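Local coordinates for protein alpha-galactosidase (Umbelopsis vinacea, PDB 3A5V) that hydrolyses terminal alpha-linked galactose residues from galactosides, as a tetrameric, N-glycosylated family 27 glycoside hydrolase, at residues G12-N17 with I49-W54. Residues are numbered along the deposited sequence; the frame is centred on the assembly and turned at random. Where two conformers were deposited one is given.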
loop_
_atom_site.group_PDB
_atom_site.type_symbol
_atom_site.label_atom_id
_atom_site.label_comp_id
_atom_site.label_asym_id
_atom_site.label_seq_id
_atom_site.Cartn_x
_atom_site.Cartn_y
_atom_site.Cartn_z
ATOM N N GLY A 12 34.994 5.153 -4.083
ATOM C CA GLY A 12 35.394 5.224 -5.482
ATOM C C GLY A 12 34.862 6.460 -6.174
ATOM O O GLY A 12 34.570 7.481 -5.529
ATOM N N TRP A 13 34.739 6.351 -7.488
ATOM C CA TRP A 13 34.331 7.454 -8.362
ATOM C C TRP A 13 33.624 6.856 -9.590
ATOM O O TRP A 13 33.983 5.763 -10.056
ATOM C CB TRP A 13 35.569 8.270 -8.766
ATOM C CG TRP A 13 35.282 9.346 -9.801
ATOM C CD1 TRP A 13 34.873 10.624 -9.575
ATOM C CD2 TRP A 13 35.392 9.196 -11.216
ATOM N NE1 TRP A 13 34.731 11.302 -10.777
ATOM C CE2 TRP A 13 35.042 10.438 -11.800
ATOM C CE3 TRP A 13 35.749 8.115 -12.056
ATOM C CZ2 TRP A 13 35.034 10.640 -13.192
ATOM C CZ3 TRP A 13 35.761 8.318 -13.434
ATOM C CH2 TRP A 13 35.391 9.578 -13.992
ATOM N N ASN A 14 32.638 7.588 -10.106
ATOM C CA ASN A 14 31.741 7.127 -11.168
ATOM C C ASN A 14 31.694 8.169 -12.301
ATOM O O ASN A 14 31.649 9.367 -12.033
ATOM C CB ASN A 14 30.334 6.862 -10.558
ATOM C CG ASN A 14 29.291 6.522 -11.597
ATOM O OD1 ASN A 14 28.877 7.380 -12.376
ATOM N ND2 ASN A 14 28.854 5.253 -11.616
ATOM N N THR A 15 31.718 7.699 -13.556
ATOM C CA THR A 15 31.830 8.563 -14.746
ATOM C C THR A 15 30.608 9.431 -15.065
ATOM O O THR A 15 30.740 10.406 -15.805
ATOM C CB THR A 15 32.088 7.759 -16.047
ATOM O OG1 THR A 15 30.979 6.877 -16.305
ATOM C CG2 THR A 15 33.428 6.959 -15.975
ATOM N N TRP A 16 29.434 9.079 -14.528
ATOM C CA TRP A 16 28.177 9.669 -15.036
ATOM C C TRP A 16 28.063 11.192 -14.918
ATOM O O TRP A 16 27.855 11.872 -15.928
ATOM C CB TRP A 16 26.897 9.003 -14.473
ATOM C CG TRP A 16 25.703 9.593 -15.197
ATOM C CD1 TRP A 16 24.844 10.567 -14.740
ATOM C CD2 TRP A 16 25.330 9.338 -16.561
ATOM N NE1 TRP A 16 23.927 10.889 -15.727
ATOM C CE2 TRP A 16 24.206 10.152 -16.850
ATOM C CE3 TRP A 16 25.823 8.473 -17.559
ATOM C CZ2 TRP A 16 23.570 10.135 -18.100
ATOM C CZ3 TRP A 16 25.189 8.452 -18.800
ATOM C CH2 TRP A 16 24.079 9.285 -19.060
ATOM N N ASN A 17 28.171 11.725 -13.701
ATOM C CA ASN A 17 27.890 13.150 -13.479
ATOM C C ASN A 17 28.765 14.073 -14.321
ATOM O O ASN A 17 28.268 15.024 -14.933
ATOM C CB ASN A 17 27.934 13.500 -11.990
ATOM C CG ASN A 17 26.738 12.900 -11.223
ATOM O OD1 ASN A 17 25.776 12.426 -11.837
ATOM N ND2 ASN A 17 26.809 12.902 -9.896
ATOM N N ILE A 49 34.399 3.495 -11.689
ATOM C CA ILE A 49 33.180 2.845 -12.169
ATOM C C ILE A 49 32.718 3.497 -13.449
ATOM O O ILE A 49 32.431 4.695 -13.476
ATOM C CB ILE A 49 32.051 2.890 -11.086
ATOM C CG1 ILE A 49 32.529 2.198 -9.793
ATOM C CG2 ILE A 49 30.760 2.238 -11.618
ATOM C CD1 ILE A 49 31.925 2.794 -8.507
ATOM N N ILE A 50 32.665 2.702 -14.519
ATOM C CA ILE A 50 32.208 3.173 -15.818
ATOM C C ILE A 50 30.682 3.062 -15.806
ATOM O O ILE A 50 30.141 1.952 -15.668
ATOM C CB ILE A 50 32.811 2.297 -16.973
ATOM C CG1 ILE A 50 34.358 2.360 -16.952
ATOM C CG2 ILE A 50 32.204 2.674 -18.341
ATOM C CD1 ILE A 50 35.043 1.343 -17.929
ATOM N N ASP A 51 29.994 4.201 -15.918
ATOM C CA ASP A 51 28.527 4.205 -15.812
ATOM C C ASP A 51 27.877 3.913 -17.185
ATOM O O ASP A 51 28.496 3.268 -18.032
ATOM C CB ASP A 51 28.023 5.523 -15.190
ATOM C CG ASP A 51 26.673 5.358 -14.507
ATOM O OD1 ASP A 51 26.637 4.750 -13.412
ATOM O OD2 ASP A 51 25.652 5.822 -15.082
ATOM N N ASP A 52 26.649 4.392 -17.413
ATOM C CA ASP A 52 25.884 4.080 -18.627
ATOM C C ASP A 52 26.576 4.670 -19.878
ATOM O O ASP A 52 27.385 5.597 -19.768
ATOM C CB ASP A 52 24.481 4.702 -18.486
ATOM C CG ASP A 52 23.382 3.979 -19.299
ATOM O OD1 ASP A 52 23.672 3.012 -20.057
ATOM O OD2 ASP A 52 22.197 4.403 -19.148
ATOM N N CYS A 53 26.218 4.147 -21.055
ATOM C CA CYS A 53 26.597 4.699 -22.387
ATOM C C CYS A 53 27.978 4.220 -22.882
ATOM O O CYS A 53 28.542 4.815 -23.803
ATOM C CB CYS A 53 26.449 6.233 -22.418
ATOM S SG CYS A 53 25.966 6.917 -24.028
ATOM N N TRP A 54 28.487 3.129 -22.299
ATOM C CA TRP A 54 29.699 2.458 -22.800
ATOM C C TRP A 54 29.376 1.458 -23.919
ATOM O O TRP A 54 30.268 1.065 -24.662
ATOM C CB TRP A 54 30.450 1.726 -21.670
ATOM C CG TRP A 54 29.644 0.645 -20.960
ATOM C CD1 TRP A 54 28.931 0.791 -19.787
ATOM C CD2 TRP A 54 29.477 -0.727 -21.355
ATOM N NE1 TRP A 54 28.329 -0.386 -19.449
ATOM C CE2 TRP A 54 28.647 -1.342 -20.382
ATOM C CE3 TRP A 54 29.949 -1.499 -22.435
ATOM C CZ2 TRP A 54 28.276 -2.697 -20.453
ATOM C CZ3 TRP A 54 29.569 -2.835 -22.519
ATOM C CH2 TRP A 54 28.733 -3.424 -21.537
HETATM O O HOH W 1 29.083 7.460 -18.194
#
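N14 reaches across to D51 at the C-terminal end of two neighbouring parallel strands of the TIM barrel. The strands themselves join in regular fashion: I49 N gives to W13 O at 2.8 Å, and T15 N to I49 O at 3.1 Å. An asparagine suits position 14 because its amide serves both ways. With CG anti to the backbone N (chi1 174°), ND2 donates almost within its own amide plane to D51 OD1 at 2.9 Å, meeting the carboxylate on its anti side but 33° out of its plane. OD1 of N14 accepts from W16 N at 2.8 Å, capping the turn into helix 16-19. Replacing the amide with the methyl of an alanine is likely to leave W16 N without its cap and D51 with one restraint fewer on its rotation. The T15 hydroxyl works both ways too: set between its backbone N and carbonyl carbon (chi1 62°), OG1 accepts from D51 N at 2.9 Å and donates to a water that in turn donates to D52 O. A carboxylate suits position 51 by taking several donors: OD1 also forms a salt bridge with K127, while OD2 takes D52 N from above the carboxylate plane and lies 3.5 Å from W16 CB. The W16 indole extends alongside D52, its CZ3 3.7 Å from D52 O, at the ring's edge. D52 OD2 is bonded to G102 N, and OD2 of each aspartate binds a Tris molecule, probably from the crystallisation liquor. Two adjacent carboxylates, so held and gripping a polyhydroxylated amine, are consistent with a sugar-binding pocket at the barrel mouth, where family 27 enzymes have their active site.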